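Local atomic coordinates of ribosome-inactivating protein 3 (Zea mays, PDB entry 2PQG), a protein that belongs to the ribosome-inactivating protein family, in which a mixed beta-sheet near the start of the chain is followed by a largely helical remainder. Residues P14-R23 with G187-D198; G82-D90 with L96-G107. All coordinates share one frame; numbering follows the deposited sequence.

In the fold
Ribosome-inactivating protein 3 illustrates how a single chain can be closed on two scales. After strand 2-7, the chain enters helix 15-27, whose first turns later meet the C-terminal end of helix 171-189 and the start of helix 191-199; contact 1 joins them, closing a loop of more than 160 residues. Within that long loop the chain builds the remaining strands of the mixed sheet, and there contact 2 closes a much shorter loop, pairing strand 84-86 with edge strand 101-102. Contact 2 thus falls wholly between the two segments of contact 1. The contacts do not touch: their centres lie about 27 Å apart, on opposite sides of the chain's centre.

Contact 1 (P14-R23 with G187-D198); sequences PYSAFIASVR and GLRFNTVSRTVD
V22 and L188 form the apolar centre of this helix-helix contact, CG1 of V22 lying 3.6 Å from CD2 of L188, with CD1 of I19 beside the same methyl. L52 of strand 51-57 also touches both V22 and L188, so the pair is shared with the sheet. The helices 15-23 and 191-198 run nearly antiparallel, their directions 154° apart and their axes approaching to 9.7 Å. At one end Y15 is a knob in a hole made by G187, S194, V197 and D198. Its ring swings anti to the backbone nitrogen (chi1 168°) and is sandwiched: CG1 of V197 sits 3.7 Å from the ring centroid as a CH-pi contact over one face, while CG1 of I19 covers the opposite face. The phenol hydroxyl passes beyond G187 to hydrogen-bond with the carbonyl of M183.

R23 fills a second hole at the other end. Its chain, extended from CG to NE, carries the guanidinium beneath CG2 of I19, which sits over the centre of one face. NE donates a hydrogen bond to O of L188, and NH2 is shared between O of G187 at 2.8 Å and OG of S194 at 3.0 Å; NH1 turns to a water. At the polar edge, OD1 of D198 takes the backbone N of S16 at 2.8 Å, met from above the carboxylate plane, and a water links the same oxygen to N of Y15.

Both charges thus meet helix ends. Carbonyls closing helix 171-189 probably favour the arginine's charge, and first-turn amides of helix 15-27, one direct and one through water, the aspartate's; helix 191-199 would act in the opposite sense, leaving the net effect unsettled.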
# COMPACT_ATOMS: atom_id res chain seq x y z
N PRO A 14 14.52 7.77 9.87
CA PRO A 14 14.25 7.84 8.43
C PRO A 14 13.39 6.74 7.84
O PRO A 14 13.46 5.58 8.25
CB PRO A 14 15.66 7.88 7.83
CG PRO A 14 16.48 7.09 8.82
CD PRO A 14 15.96 7.56 10.14
N TYR A 15 12.56 7.11 6.88
CA TYR A 15 11.67 6.18 6.19
C TYR A 15 12.50 5.02 5.61
O TYR A 15 12.08 3.86 5.68
CB TYR A 15 10.92 6.93 5.08
CG TYR A 15 10.17 6.05 4.10
CD1 TYR A 15 8.96 5.44 4.45
CD2 TYR A 15 10.66 5.84 2.81
CE1 TYR A 15 8.25 4.65 3.53
CE2 TYR A 15 9.97 5.06 1.89
CZ TYR A 15 8.76 4.47 2.25
OH TYR A 15 8.05 3.73 1.33
N SER A 16 13.66 5.34 5.04
CA SER A 16 14.54 4.33 4.44
C SER A 16 14.94 3.25 5.44
O SER A 16 15.14 2.09 5.07
CB SER A 16 15.80 4.98 3.88
OG SER A 16 16.47 5.69 4.90
N ALA A 17 15.07 3.66 6.70
CA ALA A 17 15.45 2.75 7.77
C ALA A 17 14.34 1.75 8.03
O ALA A 17 14.57 0.55 8.20
CB ALA A 17 15.74 3.54 9.02
N PHE A 18 13.11 2.26 8.08
CA PHE A 18 11.97 1.41 8.32
C PHE A 18 11.80 0.41 7.18
O PHE A 18 11.49 -0.76 7.40
CB PHE A 18 10.71 2.26 8.44
CG PHE A 18 9.49 1.46 8.74
CD1 PHE A 18 9.41 0.71 9.91
CD2 PHE A 18 8.43 1.45 7.85
CE1 PHE A 18 8.28 -0.06 10.18
CE2 PHE A 18 7.30 0.69 8.10
CZ PHE A 18 7.22 -0.07 9.28
N ILE A 19 12.00 0.87 5.96
CA ILE A 19 11.87 0.00 4.80
C ILE A 19 12.93 -1.09 4.89
O ILE A 19 12.62 -2.29 4.84
CB ILE A 19 12.06 0.83 3.50
CG1 ILE A 19 10.92 1.84 3.38
CG2 ILE A 19 12.11 -0.10 2.27
CD1 ILE A 19 9.55 1.21 3.44
N ALA A 20 14.18 -0.67 5.04
CA ALA A 20 15.30 -1.59 5.12
C ALA A 20 15.11 -2.60 6.23
O ALA A 20 15.49 -3.77 6.09
CB ALA A 20 16.59 -0.82 5.34
N SER A 21 14.52 -2.16 7.34
CA SER A 21 14.28 -3.04 8.48
C SER A 21 13.14 -4.02 8.21
O SER A 21 13.26 -5.21 8.48
CB SER A 21 13.98 -2.19 9.72
OG SER A 21 13.54 -2.98 10.81
N VAL A 22 12.05 -3.53 7.65
CA VAL A 22 10.91 -4.37 7.36
C VAL A 22 11.17 -5.35 6.19
O VAL A 22 10.68 -6.48 6.19
CB VAL A 22 9.65 -3.51 7.09
CG1 VAL A 22 8.45 -4.40 6.78
CG2 VAL A 22 9.36 -2.63 8.30
N ARG A 23 11.94 -4.93 5.19
CA ARG A 23 12.22 -5.85 4.11
C ARG A 23 13.06 -7.01 4.62
O ARG A 23 12.90 -8.14 4.17
CB ARG A 23 12.96 -5.17 2.96
CG ARG A 23 12.04 -4.58 1.93
CD ARG A 23 12.84 -4.07 0.76
NE ARG A 23 12.08 -3.10 -0.00
CZ ARG A 23 12.64 -2.07 -0.64
NH1 ARG A 23 13.95 -1.90 -0.60
NH2 ARG A 23 11.88 -1.21 -1.30
N GLY A 187 5.94 0.62 -1.14
CA GLY A 187 7.27 1.04 -0.77
C GLY A 187 8.11 -0.21 -0.55
O GLY A 187 9.30 -0.24 -0.86
N LEU A 188 7.48 -1.25 -0.01
CA LEU A 188 8.16 -2.52 0.26
C LEU A 188 8.41 -3.31 -1.04
O LEU A 188 9.49 -3.88 -1.22
CB LEU A 188 7.33 -3.36 1.24
CG LEU A 188 7.12 -2.86 2.68
CD1 LEU A 188 6.07 -3.71 3.37
CD2 LEU A 188 8.42 -2.90 3.46
N ARG A 189 7.42 -3.33 -1.92
CA ARG A 189 7.55 -4.04 -3.20
C ARG A 189 8.57 -3.41 -4.15
O ARG A 189 9.40 -4.11 -4.72
CB ARG A 189 6.21 -4.05 -3.93
CG ARG A 189 5.14 -4.97 -3.41
CD ARG A 189 3.86 -4.68 -4.17
NE ARG A 189 2.78 -5.57 -3.79
CZ ARG A 189 1.58 -5.54 -4.35
NH1 ARG A 189 1.31 -4.67 -5.31
NH2 ARG A 189 0.64 -6.41 -3.97
N PHE A 190 8.48 -2.10 -4.32
CA PHE A 190 9.36 -1.40 -5.24
C PHE A 190 10.41 -0.52 -4.59
O PHE A 190 10.07 0.35 -3.79
CB PHE A 190 8.54 -0.49 -6.17
CG PHE A 190 7.50 -1.21 -6.97
CD1 PHE A 190 6.29 -1.58 -6.39
CD2 PHE A 190 7.74 -1.53 -8.30
CE1 PHE A 190 5.32 -2.25 -7.14
CE2 PHE A 190 6.77 -2.19 -9.05
CZ PHE A 190 5.56 -2.56 -8.47
N ASN A 191 11.68 -0.73 -4.94
CA ASN A 191 12.73 0.11 -4.41
C ASN A 191 12.73 1.42 -5.21
O ASN A 191 13.44 2.37 -4.87
CB ASN A 191 14.10 -0.57 -4.46
CG ASN A 191 14.34 -1.35 -5.73
OD1 ASN A 191 15.48 -1.54 -6.15
ND2 ASN A 191 13.27 -1.81 -6.35
N THR A 192 11.93 1.47 -6.27
CA THR A 192 11.83 2.69 -7.05
C THR A 192 10.93 3.66 -6.26
O THR A 192 11.10 4.87 -6.30
CB THR A 192 11.25 2.42 -8.48
OG1 THR A 192 11.12 3.65 -9.20
CG2 THR A 192 9.89 1.72 -8.39
N VAL A 193 9.98 3.09 -5.52
CA VAL A 193 9.06 3.87 -4.70
C VAL A 193 9.71 4.24 -3.37
O VAL A 193 9.59 5.38 -2.91
CB VAL A 193 7.76 3.08 -4.42
CG1 VAL A 193 6.95 3.78 -3.33
CG2 VAL A 193 6.95 2.97 -5.70
N SER A 194 10.39 3.28 -2.74
CA SER A 194 11.05 3.56 -1.48
C SER A 194 12.13 4.62 -1.68
O SER A 194 12.36 5.44 -0.80
CB SER A 194 11.64 2.28 -0.89
OG SER A 194 12.55 1.69 -1.78
N ARG A 195 12.80 4.61 -2.84
CA ARG A 195 13.83 5.62 -3.09
C ARG A 195 13.20 7.00 -3.24
O ARG A 195 13.70 7.99 -2.71
CB ARG A 195 14.63 5.32 -4.36
CG ARG A 195 15.59 4.15 -4.25
CD ARG A 195 16.68 4.25 -5.31
NE ARG A 195 16.14 4.36 -6.66
CZ ARG A 195 15.73 3.32 -7.38
NH1 ARG A 195 15.24 3.52 -8.60
NH2 ARG A 195 15.83 2.09 -6.90
N THR A 196 12.09 7.07 -3.96
CA THR A 196 11.39 8.33 -4.19
C THR A 196 10.69 8.83 -2.93
O THR A 196 10.74 10.03 -2.63
CB THR A 196 10.37 8.20 -5.33
OG1 THR A 196 11.06 7.86 -6.54
CG2 THR A 196 9.61 9.51 -5.53
N VAL A 197 10.05 7.94 -2.19
CA VAL A 197 9.37 8.34 -0.97
C VAL A 197 10.36 8.75 0.11
O VAL A 197 10.07 9.64 0.90
CB VAL A 197 8.45 7.24 -0.41
CG1 VAL A 197 7.85 7.69 0.93
CG2 VAL A 197 7.35 6.93 -1.40
N ASP A 198 11.53 8.10 0.16
CA ASP A 198 12.50 8.45 1.19
C ASP A 198 13.18 9.76 0.86
O ASP A 198 13.45 10.56 1.75
CB ASP A 198 13.59 7.39 1.37
CG ASP A 198 14.56 7.75 2.50
OD1 ASP A 198 14.13 7.79 3.67
OD2 ASP A 198 15.74 8.02 2.20
O HOH W 1 13.51 9.89 5.92
O HOH W 2 15.66 0.19 -1.46

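Contact 2 (G82-D90 with L96-G107); sequences GVWWEFGKD and LGDNPRWLGFGG
W85 and R101 meet where strand 84-86 joins strand 101-102, the parallel pair that finishes one edge of the mixed beta-sheet. R101 runs along the W85 indole: its CB rests over the six-membered ring, 3.9 Å from the centroid, as a CH-pi contact, while CD of R101 follows the ring as far as CH2. CD2 of L103 adds an apolar contact to CE3 of W85, its side chain crossing that of the tryptophan at about a right angle. The strands beneath are joined by nearly straight hydrogen bonds: R101 N to W84 O, E86 N to R101 O, and L103 N to E86 O.

On the other sheet face, E86 and W102 also run alongside each other, with carboxylate and indole planes 40° apart. L96 comes up against the glutamate from the reverse direction, CD1 reaching 3.6 Å from CB of E86, and OE2 of E86 finds its partner in the backbone N of L95. Main chain meets the indole of W102 on several sides: O of K89 stands 3.6 Å above one face, O of F87 meets the edge, and G88, with no side chain to intervene, brings its CA 3.3 Å from CE3. The ring also stacks with that of H94.

Beyond the strands, F87 turns its ring face to G107, whose CA lies over the ring centre, while CE2 of F87 approaches CE1 of F105. L177 of helix 171-189 touches both F87 and L103 here. At the far end of the contact the indole of W84 is tied to the turn through solvent: one water accepts from NE1 of W84 at 3.2 Å and donates to OD2 of D98 at 2.9 Å.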
# COMPACT_ATOMS: atom_id res chain seq x y z
N GLY A 82 -9.60 -0.89 18.99
CA GLY A 82 -9.67 -2.30 18.63
C GLY A 82 -10.68 -2.70 17.57
O GLY A 82 -11.16 -3.83 17.57
N VAL A 83 -11.02 -1.80 16.66
CA VAL A 83 -11.97 -2.14 15.60
C VAL A 83 -11.21 -2.40 14.31
O VAL A 83 -10.43 -1.56 13.86
CB VAL A 83 -12.96 -1.00 15.34
CG1 VAL A 83 -13.91 -1.41 14.22
CG2 VAL A 83 -13.72 -0.67 16.60
N TRP A 84 -11.43 -3.57 13.72
CA TRP A 84 -10.75 -3.92 12.48
C TRP A 84 -11.61 -3.54 11.29
O TRP A 84 -12.79 -3.87 11.24
CB TRP A 84 -10.43 -5.41 12.40
CG TRP A 84 -9.22 -5.81 13.18
CD1 TRP A 84 -9.19 -6.35 14.43
CD2 TRP A 84 -7.85 -5.68 12.77
NE1 TRP A 84 -7.90 -6.57 14.82
CE2 TRP A 84 -7.05 -6.17 13.83
CE3 TRP A 84 -7.23 -5.20 11.61
CZ2 TRP A 84 -5.65 -6.19 13.76
CZ3 TRP A 84 -5.84 -5.22 11.55
CH2 TRP A 84 -5.07 -5.71 12.62
N TRP A 85 -11.00 -2.85 10.34
CA TRP A 85 -11.68 -2.41 9.14
C TRP A 85 -11.04 -3.11 7.96
O TRP A 85 -9.86 -2.91 7.69
CB TRP A 85 -11.54 -0.91 8.99
CG TRP A 85 -12.31 -0.16 9.99
CD1 TRP A 85 -11.87 0.33 11.20
CD2 TRP A 85 -13.69 0.17 9.91
NE1 TRP A 85 -12.89 0.97 11.86
CE2 TRP A 85 -14.02 0.90 11.08
CE3 TRP A 85 -14.67 -0.03 8.93
CZ2 TRP A 85 -15.31 1.38 11.32
CZ3 TRP A 85 -15.96 0.45 9.17
CH2 TRP A 85 -16.26 1.16 10.35
N GLU A 86 -11.83 -3.91 7.26
CA GLU A 86 -11.33 -4.67 6.13
C GLU A 86 -11.83 -4.27 4.74
O GLU A 86 -12.98 -3.88 4.55
CB GLU A 86 -11.64 -6.14 6.36
CG GLU A 86 -10.85 -7.09 5.50
CD GLU A 86 -11.24 -8.53 5.74
OE1 GLU A 86 -11.85 -8.82 6.80
OE2 GLU A 86 -10.93 -9.38 4.88
N PHE A 87 -10.93 -4.37 3.76
CA PHE A 87 -11.25 -4.05 2.38
C PHE A 87 -12.30 -5.04 1.88
O PHE A 87 -12.10 -6.26 1.95
CB PHE A 87 -10.00 -4.16 1.51
CG PHE A 87 -9.17 -2.91 1.47
CD1 PHE A 87 -7.80 -2.97 1.68
CD2 PHE A 87 -9.75 -1.68 1.19
CE1 PHE A 87 -7.01 -1.83 1.61
CE2 PHE A 87 -8.98 -0.54 1.11
CZ PHE A 87 -7.60 -0.61 1.32
N GLY A 88 -13.42 -4.52 1.39
CA GLY A 88 -14.48 -5.38 0.91
C GLY A 88 -15.83 -4.75 1.18
O GLY A 88 -15.91 -3.59 1.58
N LYS A 89 -16.89 -5.52 0.96
CA LYS A 89 -18.26 -5.05 1.17
C LYS A 89 -19.13 -6.23 1.60
O LYS A 89 -18.73 -7.39 1.41
CB LYS A 89 -18.81 -4.44 -0.14
CG LYS A 89 -18.89 -5.42 -1.31
CD LYS A 89 -19.19 -4.73 -2.65
CE LYS A 89 -19.60 -5.75 -3.73
NZ LYS A 89 -18.63 -6.86 -3.94
N ASP A 90 -20.30 -5.96 2.18
CA ASP A 90 -21.21 -7.02 2.62
C ASP A 90 -21.33 -8.06 1.51
O ASP A 90 -21.48 -7.71 0.34
CB ASP A 90 -22.60 -6.48 2.93
CG ASP A 90 -22.61 -5.50 4.09
OD1 ASP A 90 -23.71 -5.05 4.47
OD2 ASP A 90 -21.52 -5.17 4.60
N LEU A 96 -9.87 -11.18 7.87
CA LEU A 96 -9.55 -10.76 9.23
C LEU A 96 -10.51 -11.39 10.24
O LEU A 96 -11.68 -11.66 9.94
CB LEU A 96 -9.65 -9.23 9.35
CG LEU A 96 -8.84 -8.41 8.35
CD1 LEU A 96 -8.94 -6.92 8.68
CD2 LEU A 96 -7.38 -8.86 8.37
N GLY A 97 -10.00 -11.65 11.44
CA GLY A 97 -10.81 -12.20 12.50
C GLY A 97 -11.07 -11.04 13.46
O GLY A 97 -10.75 -9.89 13.14
N ASP A 98 -11.64 -11.33 14.63
CA ASP A 98 -11.91 -10.30 15.65
C ASP A 98 -13.01 -9.32 15.33
O ASP A 98 -12.86 -8.13 15.61
CB ASP A 98 -10.64 -9.51 15.98
CG ASP A 98 -9.67 -10.28 16.87
OD1 ASP A 98 -10.01 -11.40 17.30
OD2 ASP A 98 -8.56 -9.75 17.14
N ASN A 99 -14.11 -9.79 14.75
CA ASN A 99 -15.26 -8.91 14.44
C ASN A 99 -14.93 -7.78 13.48
O ASN A 99 -15.23 -6.62 13.76
CB ASN A 99 -15.82 -8.31 15.74
CG ASN A 99 -16.62 -9.31 16.55
OD1 ASN A 99 -16.67 -9.23 17.77
ND2 ASN A 99 -17.28 -10.26 15.86
N PRO A 100 -14.33 -8.09 12.33
CA PRO A 100 -13.99 -7.04 11.37
C PRO A 100 -15.19 -6.40 10.68
O PRO A 100 -16.21 -7.05 10.43
CB PRO A 100 -13.06 -7.75 10.39
CG PRO A 100 -13.62 -9.13 10.36
CD PRO A 100 -13.93 -9.42 11.82
N ARG A 101 -15.06 -5.11 10.40
CA ARG A 101 -16.11 -4.36 9.72
C ARG A 101 -15.70 -4.12 8.27
O ARG A 101 -14.51 -3.92 7.98
CB ARG A 101 -16.34 -3.02 10.41
CG ARG A 101 -17.10 -3.13 11.68
CD ARG A 101 -17.20 -1.81 12.41
NE ARG A 101 -18.44 -1.73 13.18
CZ ARG A 101 -19.65 -1.59 12.64
NH1 ARG A 101 -20.72 -1.54 13.42
NH2 ARG A 101 -19.79 -1.49 11.32
N TRP A 102 -16.67 -4.16 7.37
CA TRP A 102 -16.42 -3.93 5.96
C TRP A 102 -16.33 -2.42 5.69
O TRP A 102 -17.19 -1.66 6.13
CB TRP A 102 -17.55 -4.52 5.11
CG TRP A 102 -17.53 -6.03 4.96
CD1 TRP A 102 -18.55 -6.90 5.25
CD2 TRP A 102 -16.46 -6.82 4.43
NE1 TRP A 102 -18.18 -8.19 4.94
CE2 TRP A 102 -16.90 -8.17 4.45
CE3 TRP A 102 -15.17 -6.54 3.97
CZ2 TRP A 102 -16.10 -9.23 3.99
CZ3 TRP A 102 -14.36 -7.60 3.52
CH2 TRP A 102 -14.83 -8.93 3.55
N LEU A 103 -15.28 -2.00 4.99
CA LEU A 103 -15.11 -0.59 4.65
C LEU A 103 -16.17 -0.20 3.61
O LEU A 103 -16.55 0.96 3.51
CB LEU A 103 -13.69 -0.34 4.12
CG LEU A 103 -12.58 -0.12 5.17
CD1 LEU A 103 -11.18 -0.14 4.54
CD2 LEU A 103 -12.83 1.21 5.86
N GLY A 104 -16.65 -1.18 2.85
CA GLY A 104 -17.65 -0.90 1.84
C GLY A 104 -17.06 -0.78 0.45
O GLY A 104 -17.78 -0.84 -0.55
N PHE A 105 -15.75 -0.61 0.38
CA PHE A 105 -15.06 -0.50 -0.90
C PHE A 105 -13.85 -1.43 -0.88
O PHE A 105 -13.44 -1.88 0.19
CB PHE A 105 -14.64 0.96 -1.14
CG PHE A 105 -13.93 1.60 0.01
CD1 PHE A 105 -12.54 1.61 0.07
CD2 PHE A 105 -14.64 2.21 1.03
CE1 PHE A 105 -11.88 2.22 1.13
CE2 PHE A 105 -13.99 2.83 2.10
CZ PHE A 105 -12.60 2.83 2.15
N GLY A 106 -13.30 -1.74 -2.05
CA GLY A 106 -12.16 -2.63 -2.10
C GLY A 106 -10.81 -1.93 -2.07
O GLY A 106 -10.74 -0.70 -2.05
N GLY A 107 -9.74 -2.72 -2.08
CA GLY A 107 -8.40 -2.16 -2.04
C GLY A 107 -7.72 -1.84 -3.36
O GLY A 107 -6.59 -1.35 -3.36
O HOH W 3 -6.72 -7.59 17.67
O HOH W 4 -13.19 -5.24 15.00